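Local coordinates for putative branched-chain amino acid aminotransferase IlvE (Streptococcus mutans, PDB 4DQN), which probably transfers the amino group of leucine, isoleucine or valine to 2-oxoglutarate, using pyridoxal 5'-phosphate as cofactor, at residues Y18-I26 with G37-L45. Numbering follows the deposited sequence.
Sequences YHKLPFRYI and GKLTEDATL
R24 and T40 face each other as a hydrogen-bonded pair in the antiparallel hairpin of strands 24-30 and 33-40, with bonds of 2.9 Å from R24 N to T40 O and 2.7 Å from T40 N to R24 O. I26 and K38 form the next such pair, and Y25 and L39 the non-hydrogen-bonded pair between them. T40 O accepts a second hydrogen bond: R24 N lies nearly in line with the C=O, while R24 NE, 3.3 Å away, comes from above the carbonyl plane. Bends at chi2 (108°) and chi3 (-99°) fold the arginine chain back to make this possible. Past T40 the chain turns, with T40 OG1 accepting from D42 N in an ST turn and D42 OD1 from T44 N in an Asx turn; D42 OD2 is hydrogen-bonded to H46.

Apolar contacts divide between the hairpin's faces. On the face of R24, I26 CG2 packs against T40 CG2 and the methylenes of K38, an extended chain suited to this exposed place; I26 CD1 meets L45 CD2 at 3.9 Å, the two side chains running oppositely. On the other face L39 CD2 touches Y25 CB, and Y25 OH, hydrogen-bonded to K102, passes 3.6 Å from G37 CA; glycine suits this close passage and its phi of 87°. Separately, E41 runs alongside F23, bringing CG 3.6 Å from F23 CE1.

A43 CB lies over one face of the R24 guanidinium, toward the rim, small enough to touch Y18 OH and the K20 chain too. R24 NH1 forms a salt bridge to E49 of the second subunit, which also bonds Y18 OH. T40 O and A43 thus help set the guanidinium toward the dimer interface, where E49 would probably offset its charge.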
ATOM      1  N   TYR A  18       7.087   4.605  19.154  1.00 28.67           N
ATOM      2  CA  TYR A  18       6.608   5.979  19.083  1.00 26.12           C
ATOM      3  C   TYR A  18       6.648   6.642  20.447  1.00 29.79           C
ATOM      4  O   TYR A  18       6.299   6.022  21.448  1.00 28.49           O
ATOM      5  CB  TYR A  18       5.158   6.003  18.576  1.00 26.37           C
ATOM      6  CG  TYR A  18       4.600   7.417  18.485  1.00 29.20           C
ATOM      7  CD1 TYR A  18       4.986   8.272  17.447  1.00 25.64           C
ATOM      8  CD2 TYR A  18       3.714   7.904  19.444  1.00 26.82           C
ATOM      9  CE1 TYR A  18       4.486   9.575  17.359  1.00 24.49           C
ATOM     10  CE2 TYR A  18       3.209   9.205  19.364  1.00 25.93           C
ATOM     11  CZ  TYR A  18       3.600  10.029  18.320  1.00 25.69           C
ATOM     12  OH  TYR A  18       3.109  11.326  18.251  1.00 24.06           O
ATOM     13  N   HIS A  19       7.077   7.902  20.468  1.00 28.20           N
ATOM     14  CA  HIS A  19       6.895   8.801  21.600  1.00 31.44           C
ATOM     15  C   HIS A  19       6.317  10.077  21.022  1.00 28.04           C
ATOM     16  O   HIS A  19       6.691  10.481  19.921  1.00 24.26           O
ATOM     17  CB  HIS A  19       8.238   9.134  22.267  1.00 31.65           C
ATOM     18  CG  HIS A  19       8.992   7.933  22.748  1.00 33.22           C
ATOM     19  ND1 HIS A  19       9.182   7.661  24.085  1.00 41.04           N
ATOM     20  CD2 HIS A  19       9.597   6.929  22.070  1.00 30.42           C
ATOM     21  CE1 HIS A  19       9.869   6.541  24.212  1.00 34.25           C
ATOM     22  NE2 HIS A  19      10.132   6.074  23.005  1.00 34.37           N
ATOM     23  N   LYS A  20       5.407  10.713  21.750  1.00 28.78           N
ATOM     24  CA  LYS A  20       4.875  12.010  21.332  1.00 29.61           C
ATOM     25  C   LYS A  20       5.714  13.156  21.890  1.00 31.36           C
ATOM     26  O   LYS A  20       5.584  13.520  23.058  1.00 30.54           O
ATOM     27  CB  LYS A  20       3.423  12.153  21.789  1.00 27.74           C
ATOM     28  CG  LYS A  20       2.737  13.420  21.291  1.00 31.53           C
ATOM     29  CD  LYS A  20       1.312  13.495  21.846  1.00 37.03           C
ATOM     30  CE  LYS A  20       0.820  14.932  21.860  1.00 43.51           C
ATOM     31  NZ  LYS A  20      -0.139  15.168  22.985  1.00 58.80           N
ATOM     32  N   LEU A  21       6.575  13.723  21.051  1.00 27.68           N
ATOM     33  CA  LEU A  21       7.460  14.810  21.466  1.00 28.20           C
ATOM     34  C   LEU A  21       6.755  16.163  21.315  1.00 28.59           C
ATOM     35  O   LEU A  21       5.738  16.253  20.626  1.00 28.08           O
ATOM     36  CB  LEU A  21       8.772  14.763  20.662  1.00 26.49           C
ATOM     37  CG  LEU A  21       9.948  14.023  21.328  1.00 30.20           C
ATOM     38  CD1 LEU A  21       9.525  12.662  21.820  1.00 28.26           C
ATOM     39  CD2 LEU A  21      11.138  13.879  20.378  1.00 25.92           C
ATOM     40  N   PRO A  22       7.262  17.215  21.982  1.00 27.99           N
ATOM     41  CA  PRO A  22       6.548  18.503  21.924  1.00 31.90           C
ATOM     42  C   PRO A  22       6.315  19.096  20.525  1.00 30.59           C
ATOM     43  O   PRO A  22       5.231  19.643  20.313  1.00 28.69           O
ATOM     44  CB  PRO A  22       7.448  19.442  22.739  1.00 32.45           C
ATOM     45  CG  PRO A  22       8.156  18.542  23.697  1.00 36.97           C
ATOM     46  CD  PRO A  22       8.382  17.250  22.942  1.00 34.90           C
ATOM     47  N   PHE A  23       7.270  18.997  19.598  1.00 26.91           N
ATOM     48  CA  PHE A  23       7.119  19.668  18.301  1.00 28.61           C
ATOM     49  C   PHE A  23       7.343  18.740  17.110  1.00 28.47           C
ATOM     50  O   PHE A  23       8.211  17.868  17.169  1.00 25.88           O
ATOM     51  CB  PHE A  23       8.098  20.848  18.203  1.00 30.20           C
ATOM     52  CG  PHE A  23       7.881  21.887  19.256  1.00 32.62           C
ATOM     53  CD1 PHE A  23       6.847  22.811  19.131  1.00 32.45           C
ATOM     54  CD2 PHE A  23       8.685  21.925  20.383  1.00 34.15           C
ATOM     55  CE1 PHE A  23       6.625  23.760  20.117  1.00 35.50           C
ATOM     56  CE2 PHE A  23       8.473  22.873  21.370  1.00 33.81           C
ATOM     57  CZ  PHE A  23       7.440  23.788  21.239  1.00 35.13           C
ATOM     58  N   ARG A  24       6.544  18.910  16.050  1.00 25.88           N
ATOM     59  CA  ARG A  24       6.835  18.295  14.747  1.00 28.53           C
ATOM     60  C   ARG A  24       6.788  19.385  13.724  1.00 25.31           C
ATOM     61  O   ARG A  24       6.121  20.402  13.929  1.00 24.96           O
ATOM     62  CB  ARG A  24       5.757  17.323  14.265  1.00 29.95           C
ATOM     63  CG  ARG A  24       5.279  16.299  15.189  1.00 40.62           C
ATOM     64  CD  ARG A  24       3.888  16.628  15.654  1.00 29.07           C
ATOM     65  NE  ARG A  24       4.011  17.252  16.938  1.00 39.34           N
ATOM     66  CZ  ARG A  24       4.388  16.609  18.026  1.00 30.90           C
ATOM     67  NH1 ARG A  24       4.648  15.295  18.008  1.00 28.24           N
ATOM     68  NH2 ARG A  24       4.478  17.291  19.146  1.00 34.68           N
ATOM     69  N   TYR A  25       7.454  19.148  12.599  1.00 27.44           N
ATOM     70  CA  TYR A  25       7.338  20.007  11.425  1.00 23.73           C
ATOM     71  C   TYR A  25       6.167  19.544  10.559  1.00 25.10           C
ATOM     72  O   TYR A  25       5.917  18.344  10.422  1.00 23.81           O
ATOM     73  CB  TYR A  25       8.637  19.917  10.631  1.00 24.67           C
ATOM     74  CG  TYR A  25       8.661  20.597   9.279  1.00 26.46           C
ATOM     75  CD1 TYR A  25       8.117  19.982   8.147  1.00 27.59           C
ATOM     76  CD2 TYR A  25       9.280  21.821   9.121  1.00 25.54           C
ATOM     77  CE1 TYR A  25       8.174  20.592   6.904  1.00 27.59           C
ATOM     78  CE2 TYR A  25       9.343  22.441   7.883  1.00 31.15           C
ATOM     79  CZ  TYR A  25       8.792  21.825   6.784  1.00 30.37           C
ATOM     80  OH  TYR A  25       8.878  22.445   5.557  1.00 33.50           O
ATOM     81  N   ILE A  26       5.458  20.495   9.963  1.00 25.24           N
ATOM     82  CA  ILE A  26       4.394  20.165   9.021  1.00 24.93           C
ATOM     83  C   ILE A  26       4.319  21.224   7.924  1.00 27.35           C
ATOM     84  O   ILE A  26       4.475  22.419   8.181  1.00 26.26           O
ATOM     85  CB  ILE A  26       3.011  19.992   9.726  1.00 25.63           C
ATOM     86  CG1 ILE A  26       1.992  19.354   8.781  1.00 26.16           C
ATOM     87  CG2 ILE A  26       2.483  21.336  10.253  1.00 26.08           C
ATOM     88  CD1 ILE A  26       0.719  18.840   9.497  1.00 22.29           C
ATOM     89  N   GLY A  37       6.283  25.630   5.641  1.00 27.25           N
ATOM     90  CA  GLY A  37       6.394  24.723   6.773  1.00 28.81           C
ATOM     91  C   GLY A  37       6.375  25.462   8.104  1.00 32.92           C
ATOM     92  O   GLY A  37       6.746  26.637   8.177  1.00 33.36           O
ATOM     93  N   LYS A  38       5.932  24.777   9.152  1.00 30.90           N
ATOM     94  CA  LYS A  38       5.911  25.341  10.499  1.00 31.30           C
ATOM     95  C   LYS A  38       6.081  24.224  11.513  1.00 34.01           C
ATOM     96  O   LYS A  38       5.911  23.045  11.182  1.00 29.81           O
ATOM     97  CB  LYS A  38       4.579  26.039  10.752  1.00 34.88           C
ATOM     98  CG  LYS A  38       3.401  25.067  10.840  1.00 39.76           C
ATOM     99  CD  LYS A  38       2.061  25.790  10.949  1.00 39.90           C
ATOM    100  CE  LYS A  38       0.909  24.820  11.174  1.00 39.56           C
ATOM    101  NZ  LYS A  38      -0.395  25.502  10.931  1.00 50.93           N
ATOM    102  N   LEU A  39       6.399  24.587  12.752  1.00 30.31           N
ATOM    103  CA  LEU A  39       6.401  23.619  13.837  1.00 28.92           C
ATOM    104  C   LEU A  39       5.026  23.627  14.452  1.00 30.55           C
ATOM    105  O   LEU A  39       4.400  24.679  14.561  1.00 29.56           O
ATOM    106  CB  LEU A  39       7.442  23.982  14.899  1.00 32.13           C
ATOM    107  CG  LEU A  39       8.880  24.021  14.397  1.00 29.89           C
ATOM    108  CD1 LEU A  39       9.841  24.260  15.536  1.00 38.19           C
ATOM    109  CD2 LEU A  39       9.222  22.723  13.690  1.00 30.22           C
ATOM    110  N   THR A  40       4.540  22.453  14.836  1.00 27.24           N
ATOM    111  CA  THR A  40       3.253  22.365  15.505  1.00 29.17           C
ATOM    112  C   THR A  40       3.352  21.435  16.698  1.00 28.94           C
ATOM    113  O   THR A  40       4.190  20.524  16.729  1.00 29.09           O
ATOM    114  CB  THR A  40       2.145  21.857  14.563  1.00 30.70           C
ATOM    115  OG1 THR A  40       0.894  21.880  15.257  1.00 30.79           O
ATOM    116  CG2 THR A  40       2.448  20.419  14.098  1.00 26.55           C
ATOM    117  N   GLU A  41       2.490  21.671  17.678  1.00 27.22           N
ATOM    118  CA  GLU A  41       2.457  20.860  18.879  1.00 29.89           C
ATOM    119  C   GLU A  41       1.423  19.763  18.730  1.00 27.45           C
ATOM    120  O   GLU A  41       1.275  18.918  19.610  1.00 27.47           O
ATOM    121  CB  GLU A  41       2.117  21.735  20.096  1.00 31.29           C
ATOM    122  CG  GLU A  41       3.126  22.855  20.330  1.00 35.10           C
ATOM    123  CD  GLU A  41       2.840  23.627  21.598  1.00 41.82           C
ATOM    124  OE1 GLU A  41       2.705  24.865  21.525  1.00 46.69           O
ATOM    125  OE2 GLU A  41       2.735  22.987  22.666  1.00 43.40           O
ATOM    126  N   ASP A  42       0.702  19.778  17.612  1.00 25.25           N
ATOM    127  CA  ASP A  42      -0.413  18.846  17.429  1.00 28.30           C
ATOM    128  C   ASP A  42       0.091  17.587  16.752  1.00 26.39           C
ATOM    129  O   ASP A  42       0.510  17.620  15.597  1.00 28.42           O
ATOM    130  CB  ASP A  42      -1.503  19.475  16.559  1.00 26.12           C
ATOM    131  CG  ASP A  42      -2.814  18.727  16.634  1.00 26.74           C
ATOM    132  OD1 ASP A  42      -2.878  17.665  17.297  1.00 24.82           O
ATOM    133  OD2 ASP A  42      -3.791  19.197  16.012  1.00 30.03           O
ATOM    134  N   ALA A  43       0.034  16.476  17.475  1.00 25.11           N
ATOM    135  CA  ALA A  43       0.513  15.196  16.969  1.00 26.52           C
ATOM    136  C   ALA A  43      -0.609  14.427  16.277  1.00 27.12           C
ATOM    137  O   ALA A  43      -0.426  13.277  15.875  1.00 24.02           O
ATOM    138  CB  ALA A  43       1.104  14.376  18.113  1.00 25.16           C
ATOM    139  N   THR A  44      -1.769  15.068  16.141  1.00 25.74           N
ATOM    140  CA  THR A  44      -2.902  14.466  15.440  1.00 26.47           C
ATOM    141  C   THR A  44      -3.020  15.106  14.066  1.00 25.93           C
ATOM    142  O   THR A  44      -2.978  16.336  13.946  1.00 26.69           O
ATOM    143  CB  THR A  44      -4.212  14.673  16.212  1.00 28.22           C
ATOM    144  OG1 THR A  44      -4.104  14.039  17.485  1.00 27.56           O
ATOM    145  CG2 THR A  44      -5.379  14.033  15.467  1.00 27.40           C
ATOM    146  N   LEU A  45      -3.131  14.278  13.024  1.00 24.86           N
ATOM    147  CA  LEU A  45      -3.343  14.798  11.679  1.00 26.20           C
ATOM    148  C   LEU A  45      -4.830  14.848  11.417  1.00 26.70           C
ATOM    149  O   LEU A  45      -5.563  13.933  11.793  1.00 26.29           O
ATOM    150  CB  LEU A  45      -2.651  13.933  10.622  1.00 24.03           C
ATOM    151  CG  LEU A  45      -1.118  13.927  10.650  1.00 23.50           C
ATOM    152  CD1 LEU A  45      -0.595  12.787   9.794  1.00 26.24           C
ATOM    153  CD2 LEU A  45      -0.550  15.256  10.151  1.00 22.83           C
TER